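Local coordinates for protein lectin (Trichosanthes anguina, PDB 4HR6) that binds galactose-type sugars through two ricin-type beta-trefoil domains, as the lectin part of a nontoxic homologue of type II ribosome-inactivating proteins, at residues A174-S177 / D178-R182; P166-R169 / E170-W173; G254-N257 / Q258-V261; T122-A125 / S126-W129. All blocks are in the same frame, centred on the assembly; numbering follows the deposited sequence.

Contact 1: A174-S177 / D178-R182; sequences ALYS and DGTIR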
loop_
_atom_site.group_PDB
_atom_site.type_symbol
_atom_site.label_atom_id
_atom_site.label_comp_id
_atom_site.label_asym_id
_atom_site.label_seq_id
_atom_site.Cartn_x
_atom_site.Cartn_y
_atom_site.Cartn_z
ATOM N N ALA C 174 8.984 -11.090 -7.122
ATOM C CA ALA C 174 8.111 -10.533 -8.124
ATOM C C ALA C 174 6.684 -10.900 -7.784
ATOM O O ALA C 174 6.353 -12.083 -7.667
ATOM C CB ALA C 174 8.488 -11.051 -9.493
ATOM N N LEU C 175 5.852 -9.870 -7.606
ATOM C CA LEU C 175 4.443 -10.043 -7.266
ATOM C C LEU C 175 3.584 -9.990 -8.536
ATOM O O LEU C 175 3.522 -8.969 -9.222
ATOM C CB LEU C 175 4.001 -8.974 -6.278
ATOM C CG LEU C 175 4.455 -9.106 -4.819
ATOM C CD1 LEU C 175 5.952 -9.360 -4.682
ATOM C CD2 LEU C 175 4.074 -7.843 -4.066
ATOM N N TYR C 176 2.920 -11.100 -8.832
ATOM C CA TYR C 176 2.172 -11.255 -10.080
ATOM C C TYR C 176 0.699 -10.977 -9.849
ATOM O O TYR C 176 0.195 -11.107 -8.726
ATOM C CB TYR C 176 2.363 -12.680 -10.659
ATOM C CG TYR C 176 3.562 -12.824 -11.568
ATOM C CD1 TYR C 176 4.840 -12.599 -11.092
ATOM C CD2 TYR C 176 3.417 -13.193 -12.910
ATOM C CE1 TYR C 176 5.950 -12.711 -11.910
ATOM C CE2 TYR C 176 4.524 -13.309 -13.739
ATOM C CZ TYR C 176 5.790 -13.066 -13.227
ATOM O OH TYR C 176 6.906 -13.172 -14.025
ATOM N N SER C 177 0.014 -10.626 -10.939
ATOM C CA SER C 177 -1.399 -10.250 -10.921
ATOM C C SER C 177 -2.298 -11.359 -10.413
ATOM O O SER C 177 -3.393 -11.098 -9.921
ATOM C CB SER C 177 -1.840 -9.846 -12.332
ATOM O OG SER C 177 -1.005 -8.818 -12.856
ATOM N N ASP C 178 -1.831 -12.604 -10.527
ATOM C CA ASP C 178 -2.579 -13.763 -10.036
ATOM C C ASP C 178 -2.458 -13.966 -8.543
ATOM O O ASP C 178 -3.094 -14.875 -7.994
ATOM C CB ASP C 178 -2.175 -15.055 -10.773
ATOM C CG ASP C 178 -0.696 -15.342 -10.705
ATOM O OD1 ASP C 178 -0.008 -14.777 -9.825
ATOM O OD2 ASP C 178 -0.222 -16.122 -11.558
ATOM N N GLY C 179 -1.650 -13.135 -7.888
ATOM C CA GLY C 179 -1.470 -13.208 -6.453
ATOM C C GLY C 179 -0.327 -14.130 -6.074
ATOM O O GLY C 179 -0.190 -14.497 -4.908
ATOM N N THR C 180 0.485 -14.533 -7.053
ATOM C CA THR C 180 1.651 -15.325 -6.742
ATOM C C THR C 180 2.819 -14.423 -6.370
ATOM O O THR C 180 2.922 -13.293 -6.846
ATOM C CB THR C 180 2.097 -16.247 -7.897
ATOM O OG1 THR C 180 2.384 -15.485 -9.087
ATOM C CG2 THR C 180 1.051 -17.332 -8.158
ATOM N N ILE C 181 3.679 -14.944 -5.505
ATOM C CA ILE C 181 4.955 -14.330 -5.180
ATOM C C ILE C 181 6.050 -15.215 -5.739
ATOM O O ILE C 181 6.190 -16.357 -5.329
ATOM C CB ILE C 181 5.131 -14.179 -3.661
ATOM C CG1 ILE C 181 3.952 -13.391 -3.088
ATOM C CG2 ILE C 181 6.460 -13.479 -3.379
ATOM C CD1 ILE C 181 3.918 -13.301 -1.573
ATOM N N ARG C 182 6.814 -14.684 -6.679
ATOM C CA ARG C 182 7.757 -15.473 -7.437
ATOM C C ARG C 182 9.200 -15.050 -7.240
ATOM O O ARG C 182 9.494 -13.880 -6.988
ATOM C CB ARG C 182 7.419 -15.394 -8.920
ATOM C CG ARG C 182 5.998 -15.831 -9.195
ATOM C CD ARG C 182 5.768 -16.147 -10.649
ATOM N NE ARG C 182 4.366 -16.517 -10.843
ATOM C CZ ARG C 182 3.891 -17.134 -11.921
ATOM N NH1 ARG C 182 4.705 -17.460 -12.917
ATOM N NH2 ARG C 182 2.602 -17.421 -11.998
#
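The guanidinium of R182 lies almost flat on the ring of Y176, the planes only 12° apart, so that one arm of a tight hairpin folds its charged end over an aromatic ring of the other. R182 CZ stands 4.3 Å from the centre of the Y176 ring, a cation-pi contact over the face, while R182 CD sits 3.7 Å from Y176 CE1 and adds a CH-pi contact nearer the rim. Arginine suits this place because its long chain, extended from CG to NE, reaches back along the hairpin toward the turn. R182 NE gives a nearly in-plane bond of 2.8 Å to T180 OG1. That hydroxyl in turn donates to D178 OD1 (2.6 Å), on the syn lone pair, and T180 N reaches the same oxygen from the anti side and well out of the carboxylate plane, closing an Asx turn. D178 OD2 pairs with R182 NH2 (3.1 Å) in a salt bridge whose hydrogen bond is weak and also accepts from D16 N, while Y176 OH bonds to R187. Behind this polar face, L175 CD1 and I181 CG2 meet on the apolar one. The chain reverses in a type I turn from Y176 to G179, whose positive phi suits glycine, and Y176 N bonds straight to T180 O. Turn and extra residue together make the G1-bulge hairpin joining strands 173-175 and 181-183 of the ricin-type beta-trefoil.

Contact 2: P166-R169 / E170-W173; sequences PNKR and EQSW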
loop_
_atom_site.group_PDB
_atom_site.type_symbol
_atom_site.label_atom_id
_atom_site.label_comp_id
_atom_site.label_asym_id
_atom_site.label_seq_id
_atom_site.Cartn_x
_atom_site.Cartn_y
_atom_site.Cartn_z
ATOM N N PRO C 166 21.312 -4.771 -0.025
ATOM C CA PRO C 166 20.778 -4.185 -1.257
ATOM C C PRO C 166 21.348 -4.853 -2.501
ATOM O O PRO C 166 22.532 -5.191 -2.532
ATOM C CB PRO C 166 21.215 -2.711 -1.180
ATOM C CG PRO C 166 22.278 -2.655 -0.135
ATOM C CD PRO C 166 21.977 -3.767 0.825
ATOM N N ASN C 167 20.494 -5.058 -3.498
ATOM C CA ASN C 167 20.878 -5.691 -4.758
ATOM C C ASN C 167 21.243 -7.179 -4.664
ATOM O O ASN C 167 21.770 -7.732 -5.625
ATOM C CB ASN C 167 22.031 -4.927 -5.435
ATOM C CG ASN C 167 21.719 -3.457 -5.650
ATOM O OD1 ASN C 167 20.561 -3.079 -5.847
ATOM N ND2 ASN C 167 22.757 -2.618 -5.625
ATOM N N LYS C 168 20.980 -7.828 -3.530
ATOM C CA LYS C 168 21.170 -9.274 -3.436
ATOM C C LYS C 168 20.012 -9.965 -4.164
ATOM O O LYS C 168 18.837 -9.759 -3.831
ATOM C CB LYS C 168 21.255 -9.758 -1.989
ATOM C CG LYS C 168 21.749 -11.194 -1.899
ATOM C CD LYS C 168 21.800 -11.717 -0.480
ATOM C CE LYS C 168 22.354 -13.134 -0.445
ATOM N NZ LYS C 168 22.779 -13.503 0.934
ATOM N N ARG C 169 20.366 -10.786 -5.150
ATOM C CA ARG C 169 19.409 -11.329 -6.114
ATOM C C ARG C 169 18.390 -12.234 -5.448
ATOM O O ARG C 169 17.231 -12.252 -5.837
ATOM C CB ARG C 169 20.147 -12.087 -7.228
ATOM C CG ARG C 169 21.098 -11.225 -8.055
ATOM C CD ARG C 169 20.456 -10.692 -9.332
ATOM N NE ARG C 169 19.111 -10.157 -9.109
ATOM C CZ ARG C 169 18.236 -9.876 -10.075
ATOM N NH1 ARG C 169 18.555 -10.045 -11.356
ATOM N NH2 ARG C 169 17.034 -9.408 -9.759
ATOM N N GLU C 170 18.823 -12.939 -4.413
ATOM C CA GLU C 170 17.987 -13.928 -3.724
ATOM C C GLU C 170 16.924 -13.283 -2.844
ATOM O O GLU C 170 16.024 -13.966 -2.362
ATOM C CB GLU C 170 18.847 -14.841 -2.831
ATOM C CG GLU C 170 19.820 -15.764 -3.560
ATOM C CD GLU C 170 21.055 -15.059 -4.088
ATOM O OE1 GLU C 170 21.493 -14.060 -3.484
ATOM O OE2 GLU C 170 21.592 -15.507 -5.121
ATOM N N GLN C 171 17.073 -11.981 -2.604
ATOM C CA GLN C 171 16.156 -11.200 -1.771
ATOM C C GLN C 171 15.125 -10.420 -2.599
ATOM O O GLN C 171 14.342 -9.649 -2.043
ATOM C CB GLN C 171 16.962 -10.259 -0.860
ATOM C CG GLN C 171 17.799 -11.022 0.166
ATOM C CD GLN C 171 18.365 -10.151 1.272
ATOM O OE1 GLN C 171 18.451 -8.932 1.137
ATOM N NE2 GLN C 171 18.767 -10.783 2.382
ATOM N N SER C 172 15.107 -10.650 -3.913
ATOM C CA SER C 172 14.211 -9.937 -4.814
ATOM C C SER C 172 13.073 -10.835 -5.295
ATOM O O SER C 172 13.297 -11.947 -5.812
ATOM C CB SER C 172 14.991 -9.350 -5.989
ATOM O OG SER C 172 14.108 -8.772 -6.938
ATOM N N TRP C 173 11.854 -10.335 -5.106
ATOM C CA TRP C 173 10.621 -11.072 -5.361
ATOM C C TRP C 173 9.752 -10.327 -6.354
ATOM O O TRP C 173 9.776 -9.083 -6.428
ATOM C CB TRP C 173 9.863 -11.271 -4.057
ATOM C CG TRP C 173 10.695 -11.973 -3.034
ATOM C CD1 TRP C 173 11.472 -11.404 -2.076
ATOM C CD2 TRP C 173 10.861 -13.387 -2.901
ATOM N NE1 TRP C 173 12.105 -12.375 -1.334
ATOM C CE2 TRP C 173 11.748 -13.605 -1.823
ATOM C CE3 TRP C 173 10.346 -14.493 -3.588
ATOM C CZ2 TRP C 173 12.130 -14.888 -1.415
ATOM C CZ3 TRP C 173 10.716 -15.767 -3.176
ATOM C CH2 TRP C 173 11.604 -15.953 -2.102
HETATM O O HOH W 1 15.408 -14.174 -6.838
#
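R169 O is gripped by two donors: S172 N, 3.3 Å away and well above the carbonyl plane, and a water at 2.8 Å. The same water donates to S172 O, so it closes a small bridge where the chain leaves its 3-10 turn. The preceding carbonyl is used in like fashion, Q171 N reaching K168 O at 3.1 Å, again three residues on. Alongside this turn K168 stretches out fully, its CG anti to its own backbone N (chi1 -168°), and the bent chain of E170 swings its carboxylate against the aliphatic part of the lysine. E170 OE1 lies 3.3 Å from K168 CG, but K168 NZ stands off at 4.6 Å from that oxygen and makes its salt bridge with E151 instead. Lysine suits the place because its methylenes can line the carboxylate of E170 while NZ carries on to E151. Q171 lies obliquely across it, Q171 CG 4.1 Å from K168 CD, and its amide is held from both ends: NE2 gives to E163 O and to E151 OE1, and OE1 accepts from V165 N. R169, kinked at chi2 and chi3, makes salt bridges to D184 and D185; S172 OG, at the edge of its guanidinium, bonds to D184 too. Q171 and W173 form a QxW signature of the ricin-type trefoil. Here the loop leaves strand 158-163 and enters strand 173-175, with S172 against I139 of strand 138-143 and W173 packed on A152 of strand 148-153 and on I181 and V183 of strand 181-183.

Contact 3: G254-N257 / Q258-V261; sequences GDLN and QQWV. With AMG (methyl alpha-D-galactopyranoside), chain E.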
loop_
_atom_site.group_PDB
_atom_site.type_symbol
_atom_site.label_atom_id
_atom_site.label_comp_id
_atom_site.label_asym_id
_atom_site.label_seq_id
_atom_site.Cartn_x
_atom_site.Cartn_y
_atom_site.Cartn_z
ATOM N N GLY C 254 -1.997 -10.228 14.060
ATOM C CA GLY C 254 -1.500 -8.874 13.836
ATOM C C GLY C 254 -0.304 -8.410 14.654
ATOM O O GLY C 254 -0.012 -7.220 14.688
ATOM N N ASP C 255 0.412 -9.336 15.284
ATOM C CA ASP C 255 1.608 -8.994 16.042
ATOM C C ASP C 255 2.800 -8.855 15.082
ATOM O O ASP C 255 2.681 -9.108 13.882
ATOM C CB ASP C 255 1.881 -10.043 17.130
ATOM C CG ASP C 255 2.631 -9.464 18.338
ATOM O OD1 ASP C 255 3.364 -8.459 18.183
ATOM O OD2 ASP C 255 2.487 -10.013 19.445
ATOM N N LEU C 256 3.950 -8.472 15.623
ATOM C CA LEU C 256 5.100 -8.058 14.822
ATOM C C LEU C 256 5.648 -9.150 13.915
ATOM O O LEU C 256 6.182 -8.859 12.829
ATOM C CB LEU C 256 6.216 -7.556 15.732
ATOM C CG LEU C 256 5.904 -6.378 16.665
ATOM C CD1 LEU C 256 7.080 -6.170 17.608
ATOM C CD2 LEU C 256 5.610 -5.106 15.884
ATOM N N ASN C 257 5.531 -10.400 14.355
ATOM C CA ASN C 257 5.994 -11.529 13.552
ATOM C C ASN C 257 5.076 -11.844 12.362
ATOM O O ASN C 257 5.429 -12.687 11.527
ATOM C CB ASN C 257 6.204 -12.787 14.413
ATOM C CG ASN C 257 4.934 -13.244 15.092
ATOM O OD1 ASN C 257 4.112 -12.423 15.492
ATOM N ND2 ASN C 257 4.757 -14.553 15.213
ATOM N N GLN C 258 3.922 -11.164 12.287
ATOM C CA GLN C 258 3.006 -11.258 11.135
ATOM C C GLN C 258 2.894 -9.948 10.314
ATOM O O GLN C 258 2.040 -9.829 9.412
ATOM C CB GLN C 258 1.614 -11.683 11.611
ATOM C CG GLN C 258 1.511 -13.155 11.932
ATOM C CD GLN C 258 0.126 -13.564 12.382
ATOM O OE1 GLN C 258 -0.803 -12.761 12.384
ATOM N NE2 GLN C 258 -0.017 -14.826 12.783
ATOM N N GLN C 259 3.766 -8.988 10.605
ATOM C CA GLN C 259 3.767 -7.698 9.918
ATOM C C GLN C 259 4.931 -7.667 8.963
ATOM O O GLN C 259 6.028 -8.069 9.311
ATOM C CB GLN C 259 3.856 -6.548 10.926
ATOM C CG GLN C 259 2.543 -6.245 11.652
ATOM C CD GLN C 259 2.691 -5.135 12.683
ATOM O OE1 GLN C 259 3.512 -4.230 12.520
ATOM N NE2 GLN C 259 1.901 -5.201 13.764
ATOM N N TRP C 260 4.679 -7.176 7.754
ATOM C CA TRP C 260 5.647 -7.162 6.670
ATOM C C TRP C 260 5.541 -5.854 5.899
ATOM O O TRP C 260 4.515 -5.179 5.952
ATOM C CB TRP C 260 5.343 -8.305 5.690
ATOM C CG TRP C 260 5.293 -9.661 6.320
ATOM C CD1 TRP C 260 4.218 -10.260 6.919
ATOM C CD2 TRP C 260 6.379 -10.576 6.436
ATOM N NE1 TRP C 260 4.573 -11.500 7.396
ATOM C CE2 TRP C 260 5.894 -11.724 7.094
ATOM C CE3 TRP C 260 7.715 -10.546 6.021
ATOM C CZ2 TRP C 260 6.712 -12.829 7.374
ATOM C CZ3 TRP C 260 8.527 -11.659 6.290
ATOM C CH2 TRP C 260 8.016 -12.774 6.962
ATOM N N VAL C 261 6.582 -5.512 5.154
ATOM C CA VAL C 261 6.570 -4.316 4.344
ATOM C C VAL C 261 7.135 -4.687 3.006
ATOM O O VAL C 261 8.171 -5.347 2.952
ATOM C CB VAL C 261 7.445 -3.193 4.959
ATOM C CG1 VAL C 261 7.626 -2.044 3.975
ATOM C CG2 VAL C 261 6.858 -2.710 6.278
HETATM C C1 AMG E . 3.490 -18.271 19.038
HETATM C C2 AMG E . 3.402 -17.035 18.142
HETATM C C3 AMG E . 2.629 -17.342 16.854
HETATM C C4 AMG E . 3.238 -18.554 16.161
HETATM C C5 AMG E . 3.391 -19.724 17.148
HETATM C C6 AMG E . 4.119 -20.920 16.541
HETATM C C7 AMG E . 2.165 -19.141 20.817
HETATM O O1 AMG E . 2.184 -18.678 19.470
HETATM O O2 AMG E . 2.777 -15.984 18.881
HETATM O O3 AMG E . 2.642 -16.225 15.952
HETATM O O4 AMG E . 4.502 -18.181 15.598
HETATM O O5 AMG E . 4.121 -19.316 18.306
HETATM O O6 AMG E . 3.794 -22.087 17.310
#
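From D255 to Q259 the backbone makes a tight 3-10 turn, Q258 N bonding to D255 O at 2.9 Å and Q259 N to L256 O at 3.3 Å. Both glutamines then reach back to G254, whose positive phi suits a residue without a side chain. Q259 NE2, with its partner almost in the plane of the amide, gives 2.9 Å to G254 O. Q258, extended beyond CG, receives G254 N on its OE1 (3.3 Å) from above the amide plane, an oxygen that H253 N also reaches. Its NE2 goes to R251 O and to D236 OD1, and because D236 itself binds the sugar, Q258 probably helps position D236 as a second-shell residue. N257 is first-shell directly: with CG between the backbone N and the carbonyl carbon (chi1 61°), its ND2 donates 2.8 Å to O3 of methyl alpha-D-galactopyranoside and also meets V237 O. An amide is apt here, since one nitrogen can serve both sugar and backbone. Q258, which closes the turn, and W260 just after it make a QxW motif; the turn lies in the loop between strands 247-250 and 261-263, with N257, Q258 and W260 resting on strand 234-237.

Contact 4: T122-A125 / S126-W129; sequences TYSA and SQGW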
loop_
_atom_site.group_PDB
_atom_site.type_symbol
_atom_site.label_atom_id
_atom_site.label_comp_id
_atom_site.label_asym_id
_atom_site.label_seq_id
_atom_site.Cartn_x
_atom_site.Cartn_y
_atom_site.Cartn_z
ATOM N N THR C 122 -12.146 -22.010 -5.355
ATOM C CA THR C 122 -11.229 -22.586 -4.366
ATOM C C THR C 122 -10.078 -21.628 -4.031
ATOM O O THR C 122 -9.120 -22.017 -3.366
ATOM C CB THR C 122 -10.645 -23.926 -4.856
ATOM O OG1 THR C 122 -9.987 -23.747 -6.118
ATOM C CG2 THR C 122 -11.762 -24.953 -5.001
ATOM N N TYR C 123 -10.179 -20.379 -4.490
ATOM C CA TYR C 123 -9.193 -19.350 -4.170
ATOM C C TYR C 123 -7.801 -19.738 -4.638
ATOM O O TYR C 123 -6.816 -19.594 -3.914
ATOM C CB TYR C 123 -9.200 -19.046 -2.679
ATOM C CG TYR C 123 -10.512 -18.478 -2.202
ATOM C CD1 TYR C 123 -10.829 -17.139 -2.418
ATOM C CD2 TYR C 123 -11.438 -19.271 -1.522
ATOM C CE1 TYR C 123 -12.027 -16.606 -1.970
ATOM C CE2 TYR C 123 -12.641 -18.743 -1.076
ATOM C CZ TYR C 123 -12.929 -17.410 -1.303
ATOM O OH TYR C 123 -14.120 -16.877 -0.866
ATOM N N SER C 124 -7.748 -20.217 -5.870
ATOM C CA SER C 124 -6.521 -20.635 -6.509
ATOM C C SER C 124 -5.877 -19.474 -7.227
ATOM O O SER C 124 -6.546 -18.490 -7.552
ATOM C CB SER C 124 -6.829 -21.749 -7.521
ATOM O OG SER C 124 -7.630 -22.743 -6.902
ATOM N N ALA C 125 -4.579 -19.612 -7.496
ATOM C CA ALA C 125 -3.829 -18.640 -8.276
ATOM C C ALA C 125 -4.382 -18.514 -9.690
ATOM O O ALA C 125 -4.236 -17.468 -10.328
ATOM C CB ALA C 125 -2.354 -19.009 -8.321
ATOM N N SER C 126 -5.018 -19.575 -10.176
ATOM C CA SER C 126 -5.706 -19.544 -11.464
ATOM C C SER C 126 -7.021 -18.747 -11.391
ATOM O O SER C 126 -7.633 -18.472 -12.431
ATOM C CB SER C 126 -5.978 -20.980 -11.940
ATOM O OG SER C 126 -6.751 -21.685 -10.977
ATOM N N GLN C 127 -7.453 -18.400 -10.174
ATOM C CA GLN C 127 -8.637 -17.563 -9.942
ATOM C C GLN C 127 -8.328 -16.149 -9.373
ATOM O O GLN C 127 -9.211 -15.480 -8.823
ATOM C CB GLN C 127 -9.597 -18.312 -9.013
ATOM C CG GLN C 127 -9.955 -19.696 -9.550
ATOM C CD GLN C 127 -10.990 -20.412 -8.714
ATOM O OE1 GLN C 127 -10.823 -20.584 -7.499
ATOM N NE2 GLN C 127 -12.072 -20.849 -9.361
ATOM N N GLY C 128 -7.082 -15.703 -9.511
ATOM C CA GLY C 128 -6.645 -14.411 -8.976
ATOM C C GLY C 128 -6.444 -13.406 -10.083
ATOM O O GLY C 128 -5.801 -13.694 -11.099
ATOM N N TRP C 129 -6.997 -12.215 -9.900
ATOM C CA TRP C 129 -6.923 -11.192 -10.951
ATOM C C TRP C 129 -6.589 -9.815 -10.382
ATOM O O TRP C 129 -6.979 -9.502 -9.274
ATOM C CB TRP C 129 -8.260 -11.117 -11.693
ATOM C CG TRP C 129 -8.743 -12.428 -12.184
ATOM C CD1 TRP C 129 -9.622 -13.264 -11.562
ATOM C CD2 TRP C 129 -8.374 -13.061 -13.401
ATOM N NE1 TRP C 129 -9.822 -14.382 -12.321
ATOM C CE2 TRP C 129 -9.064 -14.285 -13.457
ATOM C CE3 TRP C 129 -7.517 -12.713 -14.454
ATOM C CZ2 TRP C 129 -8.931 -15.169 -14.523
ATOM C CZ3 TRP C 129 -7.381 -13.590 -15.520
ATOM C CH2 TRP C 129 -8.092 -14.807 -15.548
#
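The Q127 side chain reaches across to T122 and puts OE1 where T122 N can meet it, at 2.9 Å. The bond lies in the carbonyl plane on a lone pair of OE1. S124 N points at the same oxygen, straight but weak at 3.5 Å. Torsions explain the reach: Q127 is extended at chi2, while chi3 of -55° turns the amide so that OE1 faces the chain before S124. Its NE2 gives to V120 O and T106 OG1, so both ends of the amide have partners and its rotation is fixed. Glutamine suits the place because it has an acceptor and a donor to offer at once. Q127 and W129 form the QxW signature of a ricin-type beta-trefoil, in which W129 NE1 bonds to L105 O. The backbone turns tightly into the motif, with Q127 N on S124 O at 2.8 Å and G128 N, more weakly, on A125 O at 3.4 Å. S124 O has a further donor in R216. T122 holds OG1 between its backbone N and carbonyl carbon (chi1 57°), and from there the hydroxyl donates to S124 OG, 2.7 Å off. S124 CB packs 3.5 Å from S126 OG, which turns away to a weak bond with G211 O. Small residues fit this buried run: G128, without a side chain, lets the backbone pass close to A125 O, and the backbones of A125 and S126 bond to S212 and to G211 and S107.

Contacts 2, 3 and 4 each hold one QxW motif, and contact 1 is the hairpin that follows the motif of contact 2. Those two run on along the chain and touch, W173 CE3 lying 3.6 Å from R182 O. Contact 1 meets contact 4 as well, across the two trefoil domains: D178 CB approaches A125 O at 3.2 Å and T180 CG2 packs on A125 CB. Contact 3 stands apart, its nearest atoms about 8 Å from contacts 1 and 2 and about 18 Å from contact 4. It alone of the four reaches the galactoside of the second trefoil's site, whose pocket D199, D236, R239 and H253 help complete.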